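Local atomic coordinates of chitinase A (Pteris ryukyuensis, PDB entry 5YLG), a protein that probably hydrolyses O-glycosidic bonds, as a family 18 glycosyl hydrolase, and is represented by its sugar-binding LysM domain. Residues D11-I16 with S25-W30. Sequence-based numbering, arbitrary orientation.
Sequences DTCYAI and SDFESW. With ZN (zinc ion), chain H; ZN (zinc ion), chain E; EDO (1,2-ethanediol), chain G.
With CG anti to the backbone N (chi1 177°), Phe-27 sends its ring from helix 24-29 toward helix 13-20, while Cys-13 keeps SG beside its own backbone N, anti to the carbonyl carbon, which turns the sulfur toward the CE2 corner of the ring. Cys-13 SG lies 3.7 Å from Phe-27 CE2. Measured from the ring centroid, Cys-13 SG stands 66° off the normal, an oblique sulfur-aromatic contact. One helical turn on, Ile-16 brings its CG2 methyl to 4.0 Å from Phe-27 CE1, on the same side of the ring plane as the sulfur, so the two groups meet the two CE corners of the ring from one side. Such burial between two short helices fits the βααβ fold of LysM domains, in which the helix pair packs on a two-stranded antiparallel sheet; here Val-45 of strand 44-46 also touches Phe-27. The disulfide from Cys-13 to Cys-36 fixes the sulfur covalently. Helix 13-20 starts with Thr-12 as N-cap: its OG1 accepts from Ala-15 N at 2.9 Å with an N-H...O angle of 156°. On helix 24-29 the residues before and after Phe-27 bind zinc ions: Asp-26 OD2 binds one zinc ion at 1.9 Å, and Glu-28 binds another through OE1 at 1.9 Å and OE2 at 2.5 Å, an uneven bidentate hold.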
loop_
_atom_site.group_PDB
_atom_site.type_symbol
_atom_site.label_atom_id
_atom_site.label_comp_id
_atom_site.label_asym_id
_atom_site.label_seq_id
_atom_site.Cartn_x
_atom_site.Cartn_y
_atom_site.Cartn_z
ATOM N N ASP A 11 -8.306 2.764 4.128
ATOM C CA ASP A 11 -7.163 1.908 3.967
ATOM C C ASP A 11 -5.890 2.561 4.563
ATOM O O ASP A 11 -5.657 3.761 4.518
ATOM C CB ASP A 11 -6.890 1.661 2.444
ATOM C CG ASP A 11 -7.776 0.617 1.830
ATOM O OD1 ASP A 11 -8.417 -0.208 2.573
ATOM O OD2 ASP A 11 -7.802 0.568 0.587
ATOM N N THR A 12 -5.050 1.689 5.038
ATOM C CA THR A 12 -3.693 2.145 5.500
ATOM C C THR A 12 -2.678 1.197 4.847
ATOM O O THR A 12 -2.951 0.038 4.511
ATOM C CB THR A 12 -3.482 2.108 6.995
ATOM O OG1 THR A 12 -3.582 0.770 7.461
ATOM C CG2 THR A 12 -4.554 2.928 7.703
ATOM N N CYS A 13 -1.423 1.663 4.730
ATOM C CA CYS A 13 -0.372 0.767 4.256
ATOM C C CYS A 13 -0.142 -0.385 5.151
ATOM O O CYS A 13 0.080 -1.506 4.680
ATOM C CB CYS A 13 0.942 1.580 4.126
ATOM S SG CYS A 13 0.916 2.924 2.940
ATOM N N TYR A 14 -0.206 -0.193 6.486
ATOM C CA TYR A 14 -0.064 -1.288 7.415
ATOM C C TYR A 14 -1.161 -2.343 7.190
ATOM O O TYR A 14 -0.873 -3.524 7.098
ATOM C CB TYR A 14 -0.179 -0.806 8.865
ATOM C CG TYR A 14 -0.143 -1.843 9.860
ATOM C CD1 TYR A 14 0.969 -2.618 10.092
ATOM C CD2 TYR A 14 -1.296 -2.114 10.576
ATOM C CE1 TYR A 14 0.978 -3.599 11.068
ATOM C CE2 TYR A 14 -1.292 -3.097 11.554
ATOM C CZ TYR A 14 -0.159 -3.807 11.778
ATOM O OH TYR A 14 -0.143 -4.794 12.730
ATOM N N ALA A 15 -2.405 -1.875 7.067
ATOM C CA ALA A 15 -3.470 -2.856 6.967
ATOM C C ALA A 15 -3.472 -3.584 5.675
ATOM O O ALA A 15 -3.710 -4.817 5.598
ATOM C CB ALA A 15 -4.800 -2.158 7.173
ATOM N N ILE A 16 -3.096 -2.942 4.556
ATOM C CA ILE A 16 -2.911 -3.592 3.270
ATOM C C ILE A 16 -1.838 -4.665 3.377
ATOM O O ILE A 16 -1.984 -5.823 2.881
ATOM C CB ILE A 16 -2.513 -2.575 2.200
ATOM C CG1 ILE A 16 -3.737 -1.676 1.854
ATOM C CG2 ILE A 16 -1.955 -3.214 0.983
ATOM C CD1 ILE A 16 -3.383 -0.437 1.109
ATOM N N SER A 25 7.788 -2.979 5.224
ATOM C CA SER A 25 9.018 -2.598 4.551
ATOM C C SER A 25 9.109 -3.161 3.117
ATOM O O SER A 25 9.505 -2.430 2.222
ATOM C CB SER A 25 10.214 -2.982 5.384
ATOM O OG SER A 25 10.041 -4.284 5.978
ATOM N N ASP A 26 8.648 -4.385 2.896
ATOM C CA ASP A 26 8.651 -4.899 1.558
ATOM C C ASP A 26 7.693 -4.062 0.703
ATOM O O ASP A 26 8.001 -3.671 -0.432
ATOM C CB ASP A 26 8.323 -6.325 1.586
ATOM C CG ASP A 26 9.528 -7.204 1.985
ATOM O OD1 ASP A 26 10.618 -6.677 2.178
ATOM O OD2 ASP A 26 9.352 -8.383 2.227
ATOM N N PHE A 27 6.506 -3.811 1.221
ATOM C CA PHE A 27 5.555 -2.981 0.513
ATOM C C PHE A 27 6.134 -1.647 0.151
ATOM O O PHE A 27 5.997 -1.160 -0.963
ATOM C CB PHE A 27 4.320 -2.754 1.414
ATOM C CG PHE A 27 3.279 -1.865 0.840
ATOM C CD1 PHE A 27 2.299 -2.315 -0.017
ATOM C CD2 PHE A 27 3.271 -0.538 1.239
ATOM C CE1 PHE A 27 1.359 -1.426 -0.495
ATOM C CE2 PHE A 27 2.356 0.341 0.732
ATOM C CZ PHE A 27 1.382 -0.154 -0.129
ATOM N N GLU A 28 6.812 -1.000 1.070
ATOM C CA GLU A 28 7.406 0.237 0.754
ATOM C C GLU A 28 8.453 0.147 -0.361
ATOM O O GLU A 28 8.531 1.006 -1.230
ATOM C CB GLU A 28 8.027 0.838 2.000
ATOM C CG GLU A 28 7.060 1.301 3.069
ATOM C CD GLU A 28 7.679 1.689 4.423
ATOM O OE1 GLU A 28 8.892 1.468 4.661
ATOM O OE2 GLU A 28 6.888 2.187 5.223
ATOM N N SER A 29 9.221 -0.948 -0.361
ATOM C CA SER A 29 10.264 -1.150 -1.365
ATOM C C SER A 29 9.671 -1.289 -2.753
ATOM O O SER A 29 10.368 -1.015 -3.765
ATOM C CB SER A 29 11.155 -2.345 -0.965
ATOM O OG SER A 29 10.625 -3.484 -1.434
ATOM N N TRP A 30 8.427 -1.671 -2.865
ATOM C CA TRP A 30 7.740 -1.804 -4.138
ATOM C C TRP A 30 6.950 -0.559 -4.522
ATOM O O TRP A 30 6.340 -0.485 -5.585
ATOM C CB TRP A 30 6.739 -2.955 -4.095
ATOM C CG TRP A 30 7.320 -4.246 -3.641
ATOM C CD1 TRP A 30 8.643 -4.630 -3.769
ATOM C CD2 TRP A 30 6.671 -5.305 -2.975
ATOM N NE1 TRP A 30 8.832 -5.847 -3.229
ATOM C CE2 TRP A 30 7.659 -6.299 -2.698
ATOM C CE3 TRP A 30 5.379 -5.509 -2.536
ATOM C CZ2 TRP A 30 7.367 -7.469 -2.019
ATOM C CZ3 TRP A 30 5.106 -6.670 -1.821
ATOM C CH2 TRP A 30 6.064 -7.634 -1.603
HETATM ZN ZN ZN H . 9.051 2.050 6.405
HETATM ZN ZN ZN E . 10.626 -9.551 2.951
HETATM C C1 EDO G . -7.333 6.479 2.955
HETATM O O1 EDO G . -7.115 5.999 4.338
HETATM C C2 EDO G . -8.360 7.601 2.882
HETATM O O2 EDO G . -9.475 7.150 3.589
#